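Local coordinates for protein agmatinase (Deinococcus radiodurans, PDB 1WOH) that probably hydrolyses agmatine to putrescine and urea, with two manganese ions bound in each subunit as cofactor, at residues V268-V273 with R291-T296; P126-F131 with S161-A166; H175-G180 with Q217-Q222; V86-P89 with L95-D98. All coordinates share one frame; numbering follows the deposited sequence.

Interaction 1 (V268-V273 with R291-T296); sequences VGLDLV and RLVMET
Leu292 O, one turn back in the helix, is gripped twice by Thr296: the backbone N comes to 2.8 Å and the hydroxyl OG1 to 2.7 Å, from opposite faces of the carbonyl plane. The hydroxyl bond holds the rotation of the threonine side chain and leaves its methyl CG2 turned to the strand, where it meets Leu270 CD1 tip to tip at 3.8 Å. With chi1 of Leu270 at 170°, its CG lies anti to the backbone N, which carries CD1 across to the helix. One helical turn earlier, Val293 CG2 lies against Leu272 CG at 4.0 Å, the two side chains crossing obliquely. With a serine in place of Thr296, the grip on the carbonyl could persist but the methyl would be gone, and Leu270 CD1 would probably lose the group it meets on the helix. Behind this apolar seam, Arg291 clasps Glu295 OE2 side-on through NE and NH2, and its NH1 forms a salt bridge with Glu245 of a second subunit. The segment axes pass 10.1 Å apart at 168°, nearly antiparallel: helix 284-302 laid on a central strand of the parallel sheet, the layered alpha/beta fold of the arginase family.

Interaction 2 (P126-F131 with S161-A166); sequences PLLRAF and SPFRRA
Leu128 CD1 carries this whole contact, touching two residues one helical turn apart on the facing helix: Ala166 CB at 3.7 Å and the ring of Phe163. The leucine and phenylalanine side chains cross at a slant, and methyl CD1 of Leu128 approaches the CD2-CE2 side of the Phe163 ring, 4.0 Å from CE2. Phe163 starts out pointing away from its partner; chi1 of -64°, which sets CG opposite the carbonyl carbon, brings the ring back within range of Leu128. The CA atoms of Leu128 and Ala166 are 6.5 Å apart, the closest such pair of the two segments, and the alanine adds just a methyl there. Further out, strand 137-142 supports both sides, Leu137 touching Leu128 and Val139 touching Phe163. The helix start is tied down by Ser161 OG on Thr149 O and by Arg165, which forms salt bridges with Asp150 and Glu168. Phe163 also stands at the metal site, its side chain about 3 Å from that of His121 and about 4 Å from that of Asp147, both ligands of the first manganese, which is not bound in this chain. Across the interface itself the chemistry is purely apolar, which implies that close packing and burial, not directional bonds, hold this particular junction.

Interaction 3 (H175-G180 with Q217-Q222); sequences HITTVG and QLPRGQ
A chi1 of -63° at Thr177 splits its two branches between two neighbours: CG2, trans to the backbone N, goes to Leu218, while OG1, across from the carbonyl carbon, goes toward Pro219. Leu218 answers with chi1 of -62° and an extended chi2 of 177°, which swing the end of a side chain whose first bond does not face the strand back toward it. The setting is the parallel sheet of the alpha/beta fold, at the return from edge strand 200-203 to strand 223-229. That beta-alpha-beta crossover passes over two strands, 173-181 and 137-142, and segment 217-222 is its last loop.

The methyl contact, Thr177 CG2 to Leu218 CD2, is 4.1 Å, with the two side chains crossing at about a right angle. Pro219 CD stands at a similar distance from Thr177 OG1, a loose touch, and the same proline ring rests on His138 and Val140 of the next strand. Ile257 and Ala260 of helix 251-264 cover Leu218, and Asn265 holds the loop through Pro219 O and Gln222 N. The manganese ligands are remote, Asp143 lying about 11 Å from Thr177 between side chains.

The hydroxyl is the polar hub. It lies in the plane of the His175 ring, at its edge, and the ring is itself anchored by NE2 on Thr200 OG1. A water joins the hydroxyl to the loop: it sits 2.7 Å from Thr177 OG1 and donates to Gln217 O at 2.6 Å.

Interaction 4 (V86-P89 with L95-D98); sequences VILP and LAHD
Pro89 lays its ring against Leu95 and Ala96 near the start of helix 93-108, in the strand-loop-helix connection that follows edge strand 80-85 of the alpha/beta sheet. Going round the ring, CB of Pro89 meets Leu95 CD2 at 3.9 Å. CG of Pro89 comes next, against the same methyl, Leu95 CD2, at 4.0 Å and close to Leu95 CG as well. CD of Pro89 then turns to the neighbouring residue, 3.9 Å from Ala96 CA, close enough to lie on the helix backbone itself. Leu95 slants across the ring; its chi1 of 172° carries CG away from its backbone N and out along the proline. An alanine in place of Pro89 would lack CG and CD, and the side of the helix at Ala96 would probably lose much of its cover while the loop backbone became freer to turn. This patch is shared with a fourth subunit, whose Asn153 packs on Pro89 and whose Asp154 packs on Leu95. Within the chain, Phe38 touches both Leu88 and Ala96. Leu88 begins pointing past the helix but bends back at its end, and its CD2 closes the contact 4.1 Å from Ala96 CB.

How the interactions relate
Interaction 2 is the hub of the four. Its Arg129 NH2 forms a salt bridge with Asp98 OD1 of interaction 4 at 3.1 Å, linking helix 93-108 to segment 126-131. Toward interaction 1 it packs Phe131 CE2 on Val268 O at 3.3 Å; toward interaction 3, Phe163 CB meets Ile176 CD1 at 3.7 Å. Interactions 1 and 3 reach the same parallel sheet without touching, their centres 16 Å apart. Interactions 3 and 4 lie on opposite sides of the chain's centre, 30 Å apart between centres. Interaction 2 borders the manganese site, interaction 1 lies close to it, with the Leu272 side chain about 8 Å from that of Asp229, and interaction 4 is remote from it.

Interaction 1 (V268-V273 with R291-T296)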
# COMPACT_ATOMS: atom_id res chain seq x y z
N VAL A 268 -11.58 -3.70 -36.96
CA VAL A 268 -11.66 -5.16 -36.88
C VAL A 268 -11.34 -5.76 -35.52
O VAL A 268 -11.57 -6.95 -35.29
CB VAL A 268 -10.72 -5.79 -37.94
CG1 VAL A 268 -11.06 -5.25 -39.32
CG2 VAL A 268 -9.26 -5.48 -37.60
N GLY A 269 -10.81 -4.95 -34.62
CA GLY A 269 -10.48 -5.44 -33.29
C GLY A 269 -9.71 -4.43 -32.48
O GLY A 269 -9.28 -3.39 -33.00
N LEU A 270 -9.53 -4.72 -31.20
CA LEU A 270 -8.80 -3.83 -30.31
C LEU A 270 -8.18 -4.60 -29.16
O LEU A 270 -8.79 -5.53 -28.64
CB LEU A 270 -9.74 -2.76 -29.75
CG LEU A 270 -9.22 -1.87 -28.60
CD1 LEU A 270 -9.95 -0.54 -28.61
CD2 LEU A 270 -9.41 -2.59 -27.27
N ASP A 271 -6.95 -4.24 -28.79
CA ASP A 271 -6.34 -4.87 -27.63
C ASP A 271 -5.96 -3.77 -26.66
O ASP A 271 -5.70 -2.63 -27.06
CB ASP A 271 -5.15 -5.80 -27.99
CG ASP A 271 -3.90 -5.07 -28.49
OD1 ASP A 271 -3.58 -3.96 -28.02
OD2 ASP A 271 -3.20 -5.66 -29.35
N LEU A 272 -6.01 -4.09 -25.37
CA LEU A 272 -5.69 -3.15 -24.30
C LEU A 272 -4.62 -3.88 -23.52
O LEU A 272 -4.91 -4.88 -22.84
CB LEU A 272 -6.95 -2.92 -23.44
CG LEU A 272 -6.94 -1.80 -22.40
CD1 LEU A 272 -5.97 -2.11 -21.28
CD2 LEU A 272 -6.57 -0.49 -23.07
N VAL A 273 -3.39 -3.39 -23.61
CA VAL A 273 -2.26 -4.06 -22.97
C VAL A 273 -1.39 -3.25 -22.00
O VAL A 273 -1.48 -2.02 -21.93
CB VAL A 273 -1.31 -4.65 -24.05
CG1 VAL A 273 -2.08 -5.58 -24.98
CG2 VAL A 273 -0.67 -3.53 -24.86
N ARG A 291 -13.02 2.21 -19.04
CA ARG A 291 -13.90 3.19 -19.65
C ARG A 291 -13.43 3.50 -21.07
O ARG A 291 -14.24 3.67 -21.98
CB ARG A 291 -13.94 4.49 -18.85
CG ARG A 291 -14.91 5.49 -19.46
CD ARG A 291 -14.78 6.89 -18.92
NE ARG A 291 -14.96 7.86 -20.00
CZ ARG A 291 -15.28 9.13 -19.83
NH1 ARG A 291 -15.46 9.62 -18.61
NH2 ARG A 291 -15.39 9.93 -20.88
N LEU A 292 -12.12 3.59 -21.26
CA LEU A 292 -11.58 3.87 -22.58
C LEU A 292 -12.06 2.82 -23.57
O LEU A 292 -12.43 3.13 -24.70
CB LEU A 292 -10.04 3.88 -22.57
CG LEU A 292 -9.44 4.39 -23.88
CD1 LEU A 292 -9.31 5.91 -23.80
CD2 LEU A 292 -8.06 3.79 -24.13
N VAL A 293 -12.04 1.55 -23.15
CA VAL A 293 -12.47 0.48 -24.04
C VAL A 293 -13.95 0.67 -24.37
O VAL A 293 -14.34 0.59 -25.54
CB VAL A 293 -12.26 -0.92 -23.41
CG1 VAL A 293 -12.89 -1.98 -24.30
CG2 VAL A 293 -10.76 -1.20 -23.26
N MET A 294 -14.76 0.92 -23.35
CA MET A 294 -16.19 1.10 -23.56
C MET A 294 -16.50 2.34 -24.40
O MET A 294 -17.39 2.31 -25.26
CB MET A 294 -16.95 1.18 -22.23
CG MET A 294 -16.97 -0.13 -21.43
SD MET A 294 -17.37 -1.60 -22.39
CE MET A 294 -19.12 -1.27 -22.84
N GLU A 295 -15.78 3.43 -24.15
CA GLU A 295 -16.02 4.64 -24.92
C GLU A 295 -15.57 4.43 -26.36
O GLU A 295 -16.21 4.91 -27.30
CB GLU A 295 -15.29 5.84 -24.32
CG GLU A 295 -15.58 7.15 -25.07
CD GLU A 295 -15.12 8.39 -24.33
OE1 GLU A 295 -15.27 9.50 -24.87
OE2 GLU A 295 -14.60 8.25 -23.20
N THR A 296 -14.48 3.70 -26.55
CA THR A 296 -14.01 3.45 -27.91
C THR A 296 -15.06 2.66 -28.67
O THR A 296 -15.35 2.95 -29.83
CB THR A 296 -12.67 2.68 -27.91
OG1 THR A 296 -11.66 3.51 -27.30
CG2 THR A 296 -12.24 2.35 -29.33

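Interaction 2 (P126-F131 with S161-A166)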
# COMPACT_ATOMS: atom_id res chain seq x y z
N PRO A 126 0.59 -12.80 -31.20
CA PRO A 126 -0.31 -13.93 -31.47
C PRO A 126 -1.75 -13.53 -31.74
O PRO A 126 -2.47 -14.21 -32.46
CB PRO A 126 -0.15 -14.82 -30.23
CG PRO A 126 0.27 -13.86 -29.16
CD PRO A 126 1.23 -12.94 -29.88
N LEU A 127 -2.18 -12.41 -31.15
CA LEU A 127 -3.53 -11.90 -31.37
C LEU A 127 -3.66 -11.53 -32.86
O LEU A 127 -4.61 -11.93 -33.54
CB LEU A 127 -3.76 -10.65 -30.52
CG LEU A 127 -4.70 -10.64 -29.32
CD1 LEU A 127 -4.96 -12.03 -28.79
CD2 LEU A 127 -4.10 -9.73 -28.24
N LEU A 128 -2.69 -10.77 -33.35
CA LEU A 128 -2.72 -10.34 -34.75
C LEU A 128 -2.68 -11.49 -35.74
O LEU A 128 -3.25 -11.38 -36.83
CB LEU A 128 -1.58 -9.36 -35.02
CG LEU A 128 -1.87 -7.93 -34.53
CD1 LEU A 128 -0.62 -7.07 -34.56
CD2 LEU A 128 -2.98 -7.33 -35.41
N ARG A 129 -2.04 -12.60 -35.38
CA ARG A 129 -1.98 -13.73 -36.31
C ARG A 129 -3.38 -14.22 -36.67
O ARG A 129 -3.57 -14.88 -37.69
CB ARG A 129 -1.18 -14.89 -35.71
CG ARG A 129 0.31 -14.61 -35.54
CD ARG A 129 1.11 -15.91 -35.34
NE ARG A 129 0.69 -16.67 -34.17
CZ ARG A 129 1.35 -17.72 -33.68
NH1 ARG A 129 2.48 -18.12 -34.27
NH2 ARG A 129 0.90 -18.36 -32.62
N ALA A 130 -4.36 -13.89 -35.84
CA ALA A 130 -5.73 -14.31 -36.09
C ALA A 130 -6.43 -13.45 -37.15
O ALA A 130 -7.58 -13.71 -37.50
CB ALA A 130 -6.53 -14.29 -34.80
N PHE A 131 -5.73 -12.43 -37.64
CA PHE A 131 -6.30 -11.53 -38.65
C PHE A 131 -5.57 -11.67 -39.99
O PHE A 131 -5.48 -10.72 -40.76
CB PHE A 131 -6.21 -10.08 -38.17
CG PHE A 131 -7.01 -9.80 -36.92
CD1 PHE A 131 -6.62 -10.31 -35.69
CD2 PHE A 131 -8.18 -9.04 -36.99
CE1 PHE A 131 -7.37 -10.07 -34.54
CE2 PHE A 131 -8.94 -8.79 -35.85
CZ PHE A 131 -8.54 -9.30 -34.62
N SER A 161 9.01 -6.57 -29.13
CA SER A 161 8.99 -7.09 -30.50
C SER A 161 7.66 -7.54 -31.12
O SER A 161 7.65 -8.04 -32.24
CB SER A 161 9.93 -8.30 -30.60
OG SER A 161 11.24 -8.01 -30.15
N PRO A 162 6.52 -7.34 -30.43
CA PRO A 162 5.28 -7.82 -31.06
C PRO A 162 4.94 -7.40 -32.48
O PRO A 162 4.49 -8.24 -33.27
CB PRO A 162 4.21 -7.41 -30.05
CG PRO A 162 4.76 -6.16 -29.46
CD PRO A 162 6.22 -6.53 -29.24
N PHE A 163 5.13 -6.14 -32.82
CA PHE A 163 4.79 -5.70 -34.17
C PHE A 163 5.80 -6.13 -35.22
O PHE A 163 5.47 -6.22 -36.41
CB PHE A 163 4.58 -4.19 -34.19
CG PHE A 163 3.41 -3.76 -33.35
CD1 PHE A 163 3.60 -3.06 -32.16
CD2 PHE A 163 2.12 -4.12 -33.72
CE1 PHE A 163 2.52 -2.73 -31.34
CE2 PHE A 163 1.02 -3.79 -32.91
CZ PHE A 163 1.23 -3.10 -31.72
N ARG A 164 7.02 -6.43 -34.79
CA ARG A 164 8.05 -6.90 -35.71
C ARG A 164 7.70 -8.34 -36.05
O ARG A 164 7.75 -8.75 -37.22
CB ARG A 164 9.43 -6.81 -35.04
CG ARG A 164 10.61 -7.02 -35.98
CD ARG A 164 10.66 -5.94 -37.06
NE ARG A 164 11.87 -6.04 -37.87
CZ ARG A 164 13.03 -5.46 -37.57
NH1 ARG A 164 13.15 -4.71 -36.47
NH2 ARG A 164 14.08 -5.64 -38.35
N ARG A 165 7.33 -9.12 -35.03
CA ARG A 165 6.95 -10.51 -35.22
C ARG A 165 5.67 -10.58 -36.04
O ARG A 165 5.52 -11.42 -36.92
CB ARG A 165 6.72 -11.20 -33.87
CG ARG A 165 7.96 -11.36 -33.00
CD ARG A 165 8.93 -12.38 -33.60
NE ARG A 165 9.81 -11.80 -34.60
CZ ARG A 165 10.84 -11.00 -34.32
NH1 ARG A 165 11.10 -10.70 -33.05
NH2 ARG A 165 11.59 -10.50 -35.29
N ALA A 166 4.74 -9.67 -35.75
CA ALA A 166 3.47 -9.62 -36.46
C ALA A 166 3.68 -9.40 -37.96
O ALA A 166 3.12 -10.13 -38.79
CB ALA A 166 2.58 -8.51 -35.88

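Interaction 3 (H175-G180 with Q217-Q222)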
# COMPACT_ATOMS: atom_id res chain seq x y z
N HIS A 175 0.61 -1.69 -42.79
CA HIS A 175 0.98 -0.39 -42.26
C HIS A 175 0.64 -0.23 -40.79
O HIS A 175 -0.36 -0.76 -40.32
CB HIS A 175 0.28 0.71 -43.07
CG HIS A 175 0.68 2.09 -42.69
ND1 HIS A 175 -0.00 2.84 -41.76
CD2 HIS A 175 1.73 2.85 -43.09
CE1 HIS A 175 0.60 4.01 -41.60
NE2 HIS A 175 1.66 4.04 -42.40
N ILE A 176 1.50 0.48 -40.08
CA ILE A 176 1.29 0.78 -38.67
C ILE A 176 1.46 2.27 -38.45
O ILE A 176 2.37 2.89 -39.00
CB ILE A 176 2.30 0.04 -37.75
CG1 ILE A 176 2.18 -1.47 -37.92
CG2 ILE A 176 2.02 0.40 -36.28
CD1 ILE A 176 3.12 -2.27 -37.00
N THR A 177 0.57 2.84 -37.65
CA THR A 177 0.65 4.24 -37.31
C THR A 177 0.81 4.23 -35.80
O THR A 177 -0.10 3.81 -35.09
CB THR A 177 -0.64 4.99 -37.66
OG1 THR A 177 -0.85 4.95 -39.08
CG2 THR A 177 -0.55 6.44 -37.20
N THR A 178 1.97 4.66 -35.32
CA THR A 178 2.25 4.67 -33.88
C THR A 178 2.23 6.09 -33.34
O THR A 178 2.93 6.97 -33.85
CB THR A 178 3.62 4.05 -33.60
OG1 THR A 178 3.68 2.77 -34.24
CG2 THR A 178 3.82 3.86 -32.10
N VAL A 179 1.43 6.31 -32.30
CA VAL A 179 1.30 7.64 -31.74
C VAL A 179 1.55 7.68 -30.24
O VAL A 179 1.05 6.84 -29.50
CB VAL A 179 -0.12 8.19 -32.01
CG1 VAL A 179 -0.25 9.62 -31.49
CG2 VAL A 179 -0.43 8.11 -33.49
N GLY A 180 2.34 8.66 -29.80
CA GLY A 180 2.64 8.82 -28.39
C GLY A 180 4.08 8.53 -27.99
O GLY A 180 4.44 8.66 -26.82
N GLN A 217 -3.13 12.52 -40.04
CA GLN A 217 -2.20 11.49 -40.48
C GLN A 217 -2.76 10.09 -40.29
O GLN A 217 -2.19 9.12 -40.79
CB GLN A 217 -0.88 11.60 -39.72
CG GLN A 217 -0.15 12.92 -39.88
CD GLN A 217 1.18 12.93 -39.17
OE1 GLN A 217 2.07 12.15 -39.49
NE2 GLN A 217 1.32 13.81 -38.18
N LEU A 218 -3.88 9.97 -39.57
CA LEU A 218 -4.49 8.66 -39.34
C LEU A 218 -5.06 8.06 -40.62
O LEU A 218 -5.39 8.78 -41.56
CB LEU A 218 -5.58 8.77 -38.28
CG LEU A 218 -5.12 9.23 -36.90
CD1 LEU A 218 -6.33 9.37 -35.99
CD2 LEU A 218 -4.13 8.23 -36.32
N PRO A 219 -5.17 6.72 -40.68
CA PRO A 219 -5.69 6.02 -41.85
C PRO A 219 -7.15 6.35 -42.17
O PRO A 219 -7.91 6.77 -41.29
CB PRO A 219 -5.48 4.55 -41.50
CG PRO A 219 -5.57 4.54 -40.00
CD PRO A 219 -4.78 5.76 -39.63
N ARG A 220 -7.54 6.14 -43.42
CA ARG A 220 -8.91 6.40 -43.85
C ARG A 220 -9.41 5.31 -44.79
O ARG A 220 -8.72 4.95 -45.75
CB ARG A 220 -8.99 7.77 -44.54
CG ARG A 220 -8.67 8.93 -43.62
CD ARG A 220 -8.72 10.26 -44.35
NE ARG A 220 -8.58 11.38 -43.43
CZ ARG A 220 -7.53 11.60 -42.65
NH1 ARG A 220 -6.49 10.77 -42.68
NH2 ARG A 220 -7.50 12.65 -41.84
N GLY A 221 -10.60 4.80 -44.51
CA GLY A 221 -11.20 3.76 -45.33
C GLY A 221 -10.46 2.44 -45.30
O GLY A 221 -10.61 1.61 -46.20
N GLN A 222 -9.68 2.23 -44.24
CA GLN A 222 -8.89 1.01 -44.07
C GLN A 222 -9.47 0.04 -43.05
O GLN A 222 -10.40 0.38 -42.31
CB GLN A 222 -7.48 1.39 -43.62
CG GLN A 222 -6.82 2.45 -44.48
CD GLN A 222 -6.30 1.89 -45.79
OE1 GLN A 222 -6.80 0.89 -46.30
NE2 GLN A 222 -5.30 2.55 -46.35
O HOH W 1 -1.37 6.70 -41.06

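Interaction 4 (V86-P89 with L95-D98)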
# COMPACT_ATOMS: atom_id res chain seq x y z
N VAL A 86 -7.69 -17.04 -22.37
CA VAL A 86 -6.98 -18.09 -23.08
C VAL A 86 -6.35 -18.93 -21.96
O VAL A 86 -5.87 -18.37 -20.96
CB VAL A 86 -5.85 -17.49 -23.97
CG1 VAL A 86 -5.09 -18.59 -24.69
CG2 VAL A 86 -6.45 -16.50 -24.97
N ILE A 87 -6.37 -20.25 -22.10
CA ILE A 87 -5.77 -21.12 -21.09
C ILE A 87 -4.29 -21.18 -21.39
O ILE A 87 -3.86 -21.82 -22.35
CB ILE A 87 -6.36 -22.54 -21.12
CG1 ILE A 87 -7.85 -22.48 -20.78
CG2 ILE A 87 -5.62 -23.42 -20.12
CD1 ILE A 87 -8.55 -23.82 -20.85
N LEU A 88 -3.51 -20.49 -20.57
CA LEU A 88 -2.08 -20.42 -20.77
C LEU A 88 -1.29 -21.42 -19.95
O LEU A 88 -1.67 -21.76 -18.83
CB LEU A 88 -1.59 -19.02 -20.41
CG LEU A 88 -2.25 -17.87 -21.17
CD1 LEU A 88 -1.90 -16.55 -20.51
CD2 LEU A 88 -1.79 -17.90 -22.62
N PRO A 89 -0.18 -21.91 -20.51
CA PRO A 89 0.66 -22.87 -19.79
C PRO A 89 1.61 -22.00 -18.98
O PRO A 89 1.53 -20.77 -19.04
CB PRO A 89 1.40 -23.57 -20.91
CG PRO A 89 1.65 -22.44 -21.88
CD PRO A 89 0.30 -21.72 -21.89
N LEU A 95 3.99 -22.17 -27.15
CA LEU A 95 2.72 -22.86 -26.94
C LEU A 95 1.66 -21.82 -26.56
O LEU A 95 0.52 -21.85 -27.03
CB LEU A 95 2.83 -23.91 -25.83
CG LEU A 95 1.52 -24.57 -25.38
CD1 LEU A 95 0.83 -25.24 -26.57
CD2 LEU A 95 1.81 -25.58 -24.28
N ALA A 96 2.06 -20.89 -25.69
CA ALA A 96 1.14 -19.84 -25.26
C ALA A 96 0.67 -19.07 -26.49
O ALA A 96 -0.53 -18.82 -26.65
CB ALA A 96 1.84 -18.90 -24.27
N HIS A 97 1.61 -18.72 -27.37
CA HIS A 97 1.28 -17.99 -28.59
C HIS A 97 0.26 -18.74 -29.44
O HIS A 97 -0.71 -18.15 -29.93
CB HIS A 97 2.55 -17.77 -29.43
CG HIS A 97 3.56 -16.86 -28.79
ND1 HIS A 97 4.84 -16.74 -29.26
CD2 HIS A 97 3.47 -16.04 -27.72
CE1 HIS A 97 5.51 -15.88 -28.51
NE2 HIS A 97 4.69 -15.44 -27.56
N ASP A 98 0.47 -20.04 -29.62
CA ASP A 98 -0.45 -20.82 -30.43
C ASP A 98 -1.85 -20.84 -29.82
O ASP A 98 -2.84 -20.75 -30.54
CB ASP A 98 0.07 -22.24 -30.63
CG ASP A 98 1.36 -22.28 -31.44
OD1 ASP A 98 1.64 -21.30 -32.17
OD2 ASP A 98 2.09 -23.29 -31.38